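Local coordinates for protein bacterial regulatory proteins, tetR family (Corynebacterium glutamicum, PDB 3AQT) that binds resorcinol within an all-helical fold and, as a TetR-family transcriptional repressor, probably binds DNA through a helix-turn-helix motif, at residues P119-A124 / R229-R234; G125-L130 / Q211-A216. All coordinates share one frame; numbering follows the deposited sequence.

Contact 1 of 2, residues P119-A124 / R229-R234; sequences PAEVFA and REIASR. With RCO (resorcinol), chain D.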
ATOM      1  N   PRO B 119      -8.935  23.366   5.866  1.00 35.66           N
ATOM      2  CA  PRO B 119      -8.453  22.035   6.236  1.00 35.80           C
ATOM      3  C   PRO B 119      -8.039  21.253   4.990  1.00 35.68           C
ATOM      4  O   PRO B 119      -7.114  20.440   5.025  1.00 36.95           O
ATOM      5  CB  PRO B 119      -9.663  21.409   6.942  1.00 34.88           C
ATOM      6  CG  PRO B 119     -10.382  22.595   7.503  1.00 35.22           C
ATOM      7  CD  PRO B 119     -10.298  23.590   6.368  1.00 34.58           C
ATOM      8  N   ALA B 120      -8.725  21.509   3.887  1.00 33.76           N
ATOM      9  CA  ALA B 120      -8.426  20.825   2.641  1.00 34.92           C
ATOM     10  C   ALA B 120      -7.042  21.196   2.138  1.00 33.98           C
ATOM     11  O   ALA B 120      -6.370  20.376   1.520  1.00 34.07           O
ATOM     12  CB  ALA B 120      -9.474  21.165   1.582  1.00 35.39           C
ATOM     13  N   GLU B 121      -6.614  22.428   2.407  1.00 35.29           N
ATOM     14  CA  GLU B 121      -5.302  22.876   1.947  1.00 35.42           C
ATOM     15  C   GLU B 121      -4.203  22.329   2.849  1.00 35.50           C
ATOM     16  O   GLU B 121      -3.092  22.050   2.395  1.00 35.74           O
ATOM     17  CB  GLU B 121      -5.230  24.403   1.917  1.00 35.98           C
ATOM     18  CG  GLU B 121      -4.323  24.937   0.818  1.00 39.39           C
ATOM     19  CD  GLU B 121      -4.188  26.458   0.841  1.00 43.31           C
ATOM     20  OE1 GLU B 121      -5.201  27.150   1.106  1.00 45.37           O
ATOM     21  OE2 GLU B 121      -3.073  26.962   0.579  1.00 42.86           O
ATOM     22  N   VAL B 122      -4.520  22.183   4.131  1.00 33.51           N
ATOM     23  CA  VAL B 122      -3.565  21.657   5.086  1.00 33.86           C
ATOM     24  C   VAL B 122      -3.236  20.221   4.689  1.00 34.64           C
ATOM     25  O   VAL B 122      -2.069  19.838   4.595  1.00 33.47           O
ATOM     26  CB  VAL B 122      -4.154  21.662   6.524  1.00 34.46           C
ATOM     27  CG1 VAL B 122      -3.203  20.966   7.483  1.00 31.97           C
ATOM     28  CG2 VAL B 122      -4.400  23.090   6.979  1.00 33.77           C
ATOM     29  N   PHE B 123      -4.284  19.440   4.454  1.00 33.91           N
ATOM     30  CA  PHE B 123      -4.156  18.038   4.081  1.00 34.12           C
ATOM     31  C   PHE B 123      -3.457  17.875   2.742  1.00 33.93           C
ATOM     32  O   PHE B 123      -2.524  17.078   2.609  1.00 35.06           O
ATOM     33  CB  PHE B 123      -5.546  17.409   4.024  1.00 35.01           C
ATOM     34  CG  PHE B 123      -5.541  15.931   3.781  1.00 36.68           C
ATOM     35  CD1 PHE B 123      -4.777  15.082   4.573  1.00 35.52           C
ATOM     36  CD2 PHE B 123      -6.346  15.380   2.785  1.00 36.58           C
ATOM     37  CE1 PHE B 123      -4.814  13.706   4.380  1.00 35.16           C
ATOM     38  CE2 PHE B 123      -6.390  14.005   2.586  1.00 36.46           C
ATOM     39  CZ  PHE B 123      -5.622  13.167   3.387  1.00 36.78           C
ATOM     40  N   ALA B 124      -3.907  18.640   1.754  1.00 33.00           N
ATOM     41  CA  ALA B 124      -3.326  18.588   0.424  1.00 32.30           C
ATOM     42  C   ALA B 124      -1.868  19.025   0.435  1.00 31.93           C
ATOM     43  O   ALA B 124      -1.011  18.377  -0.161  1.00 33.82           O
ATOM     44  CB  ALA B 124      -4.120  19.472  -0.519  1.00 31.57           C
ATOM     45  N   ARG B 229      -8.728  19.724  -7.620  1.00 42.75           N
ATOM     46  CA  ARG B 229      -7.584  20.070  -8.450  1.00 44.39           C
ATOM     47  C   ARG B 229      -7.096  21.486  -8.129  1.00 44.66           C
ATOM     48  O   ARG B 229      -5.901  21.724  -7.944  1.00 43.62           O
ATOM     49  CB  ARG B 229      -7.980  19.953  -9.927  1.00 47.31           C
ATOM     50  CG  ARG B 229      -6.901  20.344 -10.919  1.00 51.58           C
ATOM     51  CD  ARG B 229      -5.671  19.463 -10.789  1.00 57.79           C
ATOM     52  NE  ARG B 229      -4.509  20.063 -11.441  1.00 63.12           N
ATOM     53  CZ  ARG B 229      -3.308  19.496 -11.496  1.00 66.08           C
ATOM     54  NH1 ARG B 229      -3.110  18.308 -10.938  1.00 69.00           N
ATOM     55  NH2 ARG B 229      -2.303  20.117 -12.103  1.00 66.43           N
ATOM     56  N   GLU B 230      -8.030  22.425  -8.056  1.00 45.57           N
ATOM     57  CA  GLU B 230      -7.690  23.810  -7.759  1.00 45.35           C
ATOM     58  C   GLU B 230      -6.988  23.943  -6.414  1.00 44.01           C
ATOM     59  O   GLU B 230      -5.980  24.642  -6.292  1.00 43.17           O
ATOM     60  CB  GLU B 230      -8.954  24.676  -7.765  1.00 46.31           C
ATOM     61  CG  GLU B 230      -8.767  26.057  -7.159  1.00 49.32           C
ATOM     62  CD  GLU B 230      -9.344  26.183  -5.755  1.00 50.46           C
ATOM     63  OE1 GLU B 230     -10.513  25.781  -5.553  1.00 51.26           O
ATOM     64  OE2 GLU B 230      -8.634  26.695  -4.860  1.00 49.90           O
ATOM     65  N   ILE B 231      -7.529  23.280  -5.400  1.00 41.82           N
ATOM     66  CA  ILE B 231      -6.937  23.350  -4.077  1.00 42.27           C
ATOM     67  C   ILE B 231      -5.527  22.763  -4.063  1.00 42.48           C
ATOM     68  O   ILE B 231      -4.641  23.283  -3.396  1.00 43.18           O
ATOM     69  CB  ILE B 231      -7.797  22.610  -3.050  1.00 43.06           C
ATOM     70  CG1 ILE B 231      -9.179  23.259  -2.983  1.00 43.76           C
ATOM     71  CG2 ILE B 231      -7.117  22.645  -1.690  1.00 42.52           C
ATOM     72  CD1 ILE B 231      -9.487  24.236  -1.843  1.00 47.18           C
ATOM     73  N   ALA B 232      -5.318  21.687  -4.810  1.00 41.97           N
ATOM     74  CA  ALA B 232      -4.015  21.049  -4.855  1.00 41.27           C
ATOM     75  C   ALA B 232      -3.016  21.829  -5.691  1.00 41.33           C
ATOM     76  O   ALA B 232      -1.841  21.459  -5.758  1.00 42.49           O
ATOM     77  CB  ALA B 232      -4.147  19.642  -5.397  1.00 43.08           C
ATOM     78  N   SER B 233      -3.474  22.902  -6.328  1.00 40.90           N
ATOM     79  CA  SER B 233      -2.595  23.716  -7.164  1.00 41.34           C
ATOM     80  C   SER B 233      -2.204  25.051  -6.527  1.00 40.29           C
ATOM     81  O   SER B 233      -1.487  25.840  -7.134  1.00 39.02           O
ATOM     82  CB  SER B 233      -3.260  23.985  -8.513  1.00 43.90           C
ATOM     83  OG  SER B 233      -4.405  24.816  -8.350  1.00 48.30           O
ATOM     84  N   ARG B 234      -2.677  25.306  -5.312  1.00 39.34           N
ATOM     85  CA  ARG B 234      -2.352  26.546  -4.617  1.00 38.46           C
ATOM     86  C   ARG B 234      -0.864  26.627  -4.305  1.00 39.92           C
ATOM     87  O   ARG B 234      -0.206  25.608  -4.139  1.00 39.61           O
ATOM     88  CB  ARG B 234      -3.150  26.638  -3.324  1.00 35.79           C
ATOM     89  CG  ARG B 234      -4.632  26.720  -3.558  1.00 32.39           C
ATOM     90  CD  ARG B 234      -5.395  26.756  -2.261  1.00 28.79           C
ATOM     91  NE  ARG B 234      -6.818  26.875  -2.531  1.00 29.43           N
ATOM     92  CZ  ARG B 234      -7.761  26.870  -1.603  1.00 32.45           C
ATOM     93  NH1 ARG B 234      -7.434  26.748  -0.323  1.00 33.83           N
ATOM     94  NH2 ARG B 234      -9.036  26.985  -1.957  1.00 29.42           N
TER
HETATM   95  C1  RCO D 230       0.867  14.772   7.780  1.00 36.64           C
HETATM   96  C2  RCO D 230      -0.356  15.513   7.798  1.00 36.01           C
HETATM   97  C3  RCO D 230      -1.358  15.253   6.824  1.00 36.04           C
HETATM   98  C4  RCO D 230      -1.136  14.261   5.852  1.00 37.06           C
HETATM   99  C5  RCO D 230       0.064  13.534   5.833  1.00 36.48           C
HETATM  100  C6  RCO D 230       1.071  13.788   6.802  1.00 36.69           C
HETATM  101  O1  RCO D 230       1.844  15.035   8.735  1.00 40.05           O
HETATM  102  O3  RCO D 230      -2.558  15.959   6.814  1.00 36.67           O

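Contact 2 of 2, residues G125-L130 / Q211-A216; sequences GSLRHL and QIFAAA. With RCO (resorcinol), chain D.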
ATOM      1  N   GLY B 125      -1.594  20.132   1.114  1.00 31.41           N
ATOM      2  CA  GLY B 125      -0.239  20.643   1.178  1.00 29.67           C
ATOM      3  C   GLY B 125       0.705  19.674   1.856  1.00 29.55           C
ATOM      4  O   GLY B 125       1.856  19.509   1.434  1.00 28.85           O
ATOM      5  N   SER B 126       0.227  19.042   2.921  1.00 27.79           N
ATOM      6  CA  SER B 126       1.037  18.083   3.642  1.00 30.89           C
ATOM      7  C   SER B 126       1.425  16.951   2.697  1.00 32.06           C
ATOM      8  O   SER B 126       2.601  16.580   2.599  1.00 31.24           O
ATOM      9  CB  SER B 126       0.263  17.514   4.835  1.00 30.70           C
ATOM     10  OG  SER B 126      -0.097  18.530   5.757  1.00 34.36           O
ATOM     11  N   LEU B 127       0.429  16.411   1.997  1.00 32.07           N
ATOM     12  CA  LEU B 127       0.675  15.318   1.071  1.00 31.26           C
ATOM     13  C   LEU B 127       1.625  15.721  -0.047  1.00 31.70           C
ATOM     14  O   LEU B 127       2.512  14.950  -0.418  1.00 32.68           O
ATOM     15  CB  LEU B 127      -0.649  14.808   0.501  1.00 30.27           C
ATOM     16  CG  LEU B 127      -1.557  14.185   1.571  1.00 31.53           C
ATOM     17  CD1 LEU B 127      -2.894  13.770   0.961  1.00 31.28           C
ATOM     18  CD2 LEU B 127      -0.847  12.983   2.197  1.00 30.83           C
ATOM     19  N   ARG B 128       1.462  16.931  -0.572  1.00 32.97           N
ATOM     20  CA  ARG B 128       2.337  17.384  -1.645  1.00 34.93           C
ATOM     21  C   ARG B 128       3.784  17.457  -1.168  1.00 36.33           C
ATOM     22  O   ARG B 128       4.705  17.156  -1.928  1.00 38.00           O
ATOM     23  CB  ARG B 128       1.874  18.738  -2.182  1.00 35.07           C
ATOM     24  CG  ARG B 128       0.537  18.671  -2.898  1.00 35.06           C
ATOM     25  CD  ARG B 128       0.058  20.044  -3.282  1.00 36.28           C
ATOM     26  NE  ARG B 128       1.008  20.708  -4.165  1.00 38.05           N
ATOM     27  CZ  ARG B 128       0.966  22.002  -4.473  1.00 37.23           C
ATOM     28  NH1 ARG B 128       0.018  22.782  -3.964  1.00 35.67           N
ATOM     29  NH2 ARG B 128       1.866  22.511  -5.301  1.00 37.23           N
ATOM     30  N   HIS B 129       3.988  17.839   0.089  1.00 36.73           N
ATOM     31  CA  HIS B 129       5.346  17.898   0.624  1.00 37.77           C
ATOM     32  C   HIS B 129       5.957  16.497   0.716  1.00 37.50           C
ATOM     33  O   HIS B 129       7.138  16.319   0.425  1.00 37.25           O
ATOM     34  CB  HIS B 129       5.370  18.551   2.012  1.00 37.78           C
ATOM     35  CG  HIS B 129       5.405  20.045   1.973  1.00 37.24           C
ATOM     36  ND1 HIS B 129       6.403  20.745   1.330  1.00 36.42           N
ATOM     37  CD2 HIS B 129       4.561  20.973   2.481  1.00 36.97           C
ATOM     38  CE1 HIS B 129       6.172  22.040   1.443  1.00 35.91           C
ATOM     39  NE2 HIS B 129       5.061  22.205   2.138  1.00 39.24           N
ATOM     40  N   LEU B 130       5.157  15.510   1.127  1.00 35.82           N
ATOM     41  CA  LEU B 130       5.655  14.143   1.242  1.00 35.40           C
ATOM     42  C   LEU B 130       6.078  13.639  -0.134  1.00 36.09           C
ATOM     43  O   LEU B 130       7.163  13.085  -0.289  1.00 35.80           O
ATOM     44  CB  LEU B 130       4.591  13.218   1.863  1.00 32.59           C
ATOM     45  CG  LEU B 130       4.249  13.504   3.340  1.00 32.10           C
ATOM     46  CD1 LEU B 130       3.214  12.534   3.858  1.00 29.09           C
ATOM     47  CD2 LEU B 130       5.511  13.401   4.178  1.00 32.48           C
ATOM     48  N   GLN B 211       0.581  17.399  -7.050  1.00 41.15           N
ATOM     49  CA  GLN B 211      -0.730  18.025  -7.163  1.00 40.97           C
ATOM     50  C   GLN B 211      -1.801  17.012  -7.522  1.00 39.82           C
ATOM     51  O   GLN B 211      -2.849  16.939  -6.879  1.00 39.90           O
ATOM     52  CB  GLN B 211      -0.702  19.129  -8.216  1.00 41.73           C
ATOM     53  CG  GLN B 211       0.060  20.376  -7.794  1.00 43.36           C
ATOM     54  CD  GLN B 211      -0.017  21.477  -8.836  1.00 43.86           C
ATOM     55  OE1 GLN B 211      -1.005  21.588  -9.560  1.00 45.66           O
ATOM     56  NE2 GLN B 211       1.015  22.306  -8.904  1.00 41.46           N
ATOM     57  N   ILE B 212      -1.527  16.225  -8.553  1.00 39.77           N
ATOM     58  CA  ILE B 212      -2.464  15.218  -9.013  1.00 40.05           C
ATOM     59  C   ILE B 212      -2.769  14.216  -7.913  1.00 37.97           C
ATOM     60  O   ILE B 212      -3.916  13.818  -7.732  1.00 38.31           O
ATOM     61  CB  ILE B 212      -1.911  14.485 -10.244  1.00 42.51           C
ATOM     62  CG1 ILE B 212      -1.685  15.491 -11.374  1.00 44.46           C
ATOM     63  CG2 ILE B 212      -2.886  13.411 -10.695  1.00 41.31           C
ATOM     64  CD1 ILE B 212      -0.807  14.988 -12.518  1.00 47.18           C
ATOM     65  N   PHE B 213      -1.750  13.810  -7.166  1.00 37.06           N
ATOM     66  CA  PHE B 213      -1.980  12.868  -6.088  1.00 35.73           C
ATOM     67  C   PHE B 213      -2.829  13.495  -4.983  1.00 34.28           C
ATOM     68  O   PHE B 213      -3.776  12.882  -4.491  1.00 34.38           O
ATOM     69  CB  PHE B 213      -0.663  12.372  -5.486  1.00 34.62           C
ATOM     70  CG  PHE B 213      -0.860  11.516  -4.266  1.00 33.53           C
ATOM     71  CD1 PHE B 213      -1.458  10.266  -4.371  1.00 35.10           C
ATOM     72  CD2 PHE B 213      -0.538  11.997  -3.003  1.00 33.25           C
ATOM     73  CE1 PHE B 213      -1.738   9.512  -3.234  1.00 34.64           C
ATOM     74  CE2 PHE B 213      -0.814  11.254  -1.862  1.00 34.57           C
ATOM     75  CZ  PHE B 213      -1.416  10.009  -1.976  1.00 34.52           C
ATOM     76  N   ALA B 214      -2.487  14.717  -4.590  1.00 33.50           N
ATOM     77  CA  ALA B 214      -3.230  15.396  -3.534  1.00 32.75           C
ATOM     78  C   ALA B 214      -4.694  15.570  -3.917  1.00 32.66           C
ATOM     79  O   ALA B 214      -5.590  15.408  -3.080  1.00 32.30           O
ATOM     80  CB  ALA B 214      -2.596  16.751  -3.229  1.00 32.90           C
ATOM     81  N   ALA B 215      -4.943  15.896  -5.183  1.00 32.90           N
ATOM     82  CA  ALA B 215      -6.320  16.080  -5.639  1.00 33.21           C
ATOM     83  C   ALA B 215      -7.128  14.802  -5.450  1.00 34.61           C
ATOM     84  O   ALA B 215      -8.261  14.837  -4.967  1.00 34.03           O
ATOM     85  CB  ALA B 215      -6.336  16.496  -7.101  1.00 33.66           C
ATOM     86  N   ALA B 216      -6.540  13.671  -5.830  1.00 35.10           N
ATOM     87  CA  ALA B 216      -7.218  12.385  -5.694  1.00 35.97           C
ATOM     88  C   ALA B 216      -7.543  12.090  -4.235  1.00 36.21           C
ATOM     89  O   ALA B 216      -8.609  11.543  -3.932  1.00 36.14           O
ATOM     90  CB  ALA B 216      -6.362  11.266  -6.276  1.00 35.76           C
TER
HETATM   91  C1  RCO D 230       0.867  14.772   7.780  1.00 36.64           C
HETATM   92  C2  RCO D 230      -0.356  15.513   7.798  1.00 36.01           C
HETATM   93  C3  RCO D 230      -1.358  15.253   6.824  1.00 36.04           C
HETATM   94  C4  RCO D 230      -1.136  14.261   5.852  1.00 37.06           C
HETATM   95  C5  RCO D 230       0.064  13.534   5.833  1.00 36.48           C
HETATM   96  C6  RCO D 230       1.071  13.788   6.802  1.00 36.69           C
HETATM   97  O1  RCO D 230       1.844  15.035   8.735  1.00 40.05           O
HETATM   98  O3  RCO D 230      -2.558  15.959   6.814  1.00 36.67           O

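Contact 1 of 2, residues P119-A124 / R229-R234
Glu121 and Arg234 carry this contact with a charged hydrogen bond: Arg234 NH1 donates to Glu121 OE1 over 2.7 Å, with an N-H...O angle of 146°. The carboxylate and guanidinium planes stand 87° apart, so the pair is not a coplanar two-pronged bridge. OE1 lies close to the guanidinium plane, at its edge, whereas NH1 comes to OE1 from above the carboxylate plane. Arg234 runs extended from CG to NE, and its CD packs against Glu121 CG at 3.7 Å, adding an aliphatic touch to the ionic one. Glu121 reaches out with its chain extended beyond CG.

A second carboxylate steadies the same guanidinium. Arg234 NE donates to Glu230 OE2 at 3.0 Å, the acceptor again lying at the edge and near the plane, which gives a three-residue salt-bridge network. Two bonds from separate acids should limit rotation of the group, and Asp118 adds a long, weak ion pair to NH1. Ile231 CG2 is anti to the backbone N and points at helix 119-134, meeting Ala120 CB at 4.3 Å and Glu121 CA at 4.1 Å. Phe123 belongs to the resorcinol pocket, where ligand O3 lies 3.3 Å from its CD1, at the ring edge.

The contact thus sets the start of helix 119-134 against the end of helix 225-231 and the type I turn from Ile231 to Arg234. Ile231 also touches Leu218 of helix 209-220, while Pro119, Val122 and Phe123 pack on helix 159-171.

Contact 2 of 2, residues G125-L130 / Q211-A216
Arg128 and Leu127 meet Gln211, Phe213 and Ala214 in an antiparallel-leaning helix pair of the all-helical TetR-family C-terminal domain. The short axes approach to 8.7 Å and their directions differ by 140°. The nearest backbones are those of Leu127 and Ala214, with CA atoms 6.0 Å apart, and the small Ala214 side chain is consistent with that closeness: its CB rests on Arg128 CG at 3.7 Å. Beside it, Leu127 CB touches Phe213 CE2 at 4.3 Å, obliquely to the ring.

The long Arg128 chain bends at its third torsion (chi3 60°), which lays one face of the guanidinium against Gln211 CG. That carbon sits 3.5 Å from the guanidinium plane, offset toward the rim; the two side chains cross obliquely, with the amide turned 67° from the guanidinium. No hydrogen bond joins the two. The polar end of Arg128 is instead engaged elsewhere: NE in a salt bridge with Asp210, NH1 with Arg234 O.

Farther out, Phe213 packs on Ser190, Leu191 and Ala194 of helix 180-199 and on Cys186 of the second subunit. Ser126 and Leu130 line the resorcinol pocket, and Leu127 serves both sides, its CD2 lying 3.8 Å from ligand C5. Ser126 OG hydrogen-bonds to Val122 O, and Ser126 CB lies 3.4 Å from ligand C3, while Leu130 CD1 stands 3.9 Å from C5.

In the fold
Both contacts use helix 119-134, on successive turns, with their centres about 8 Å apart; contact 2 is nested along the chain inside the loop that contact 1 closes. Contact 1 is partly buried, its centre about 18 Å from the chain centre, and relies on charge at its outer side. Contact 2 is buried, its centre about 13 Å from that point, and has mainly apolar packing and a carbon-over-guanidinium contact, with no hydrogen bond between its segments. The two are joined where Arg128 of contact 2 reaches the turn of contact 1. Each also touches resorcinol, contact 1 through one pocket residue and contact 2 through three.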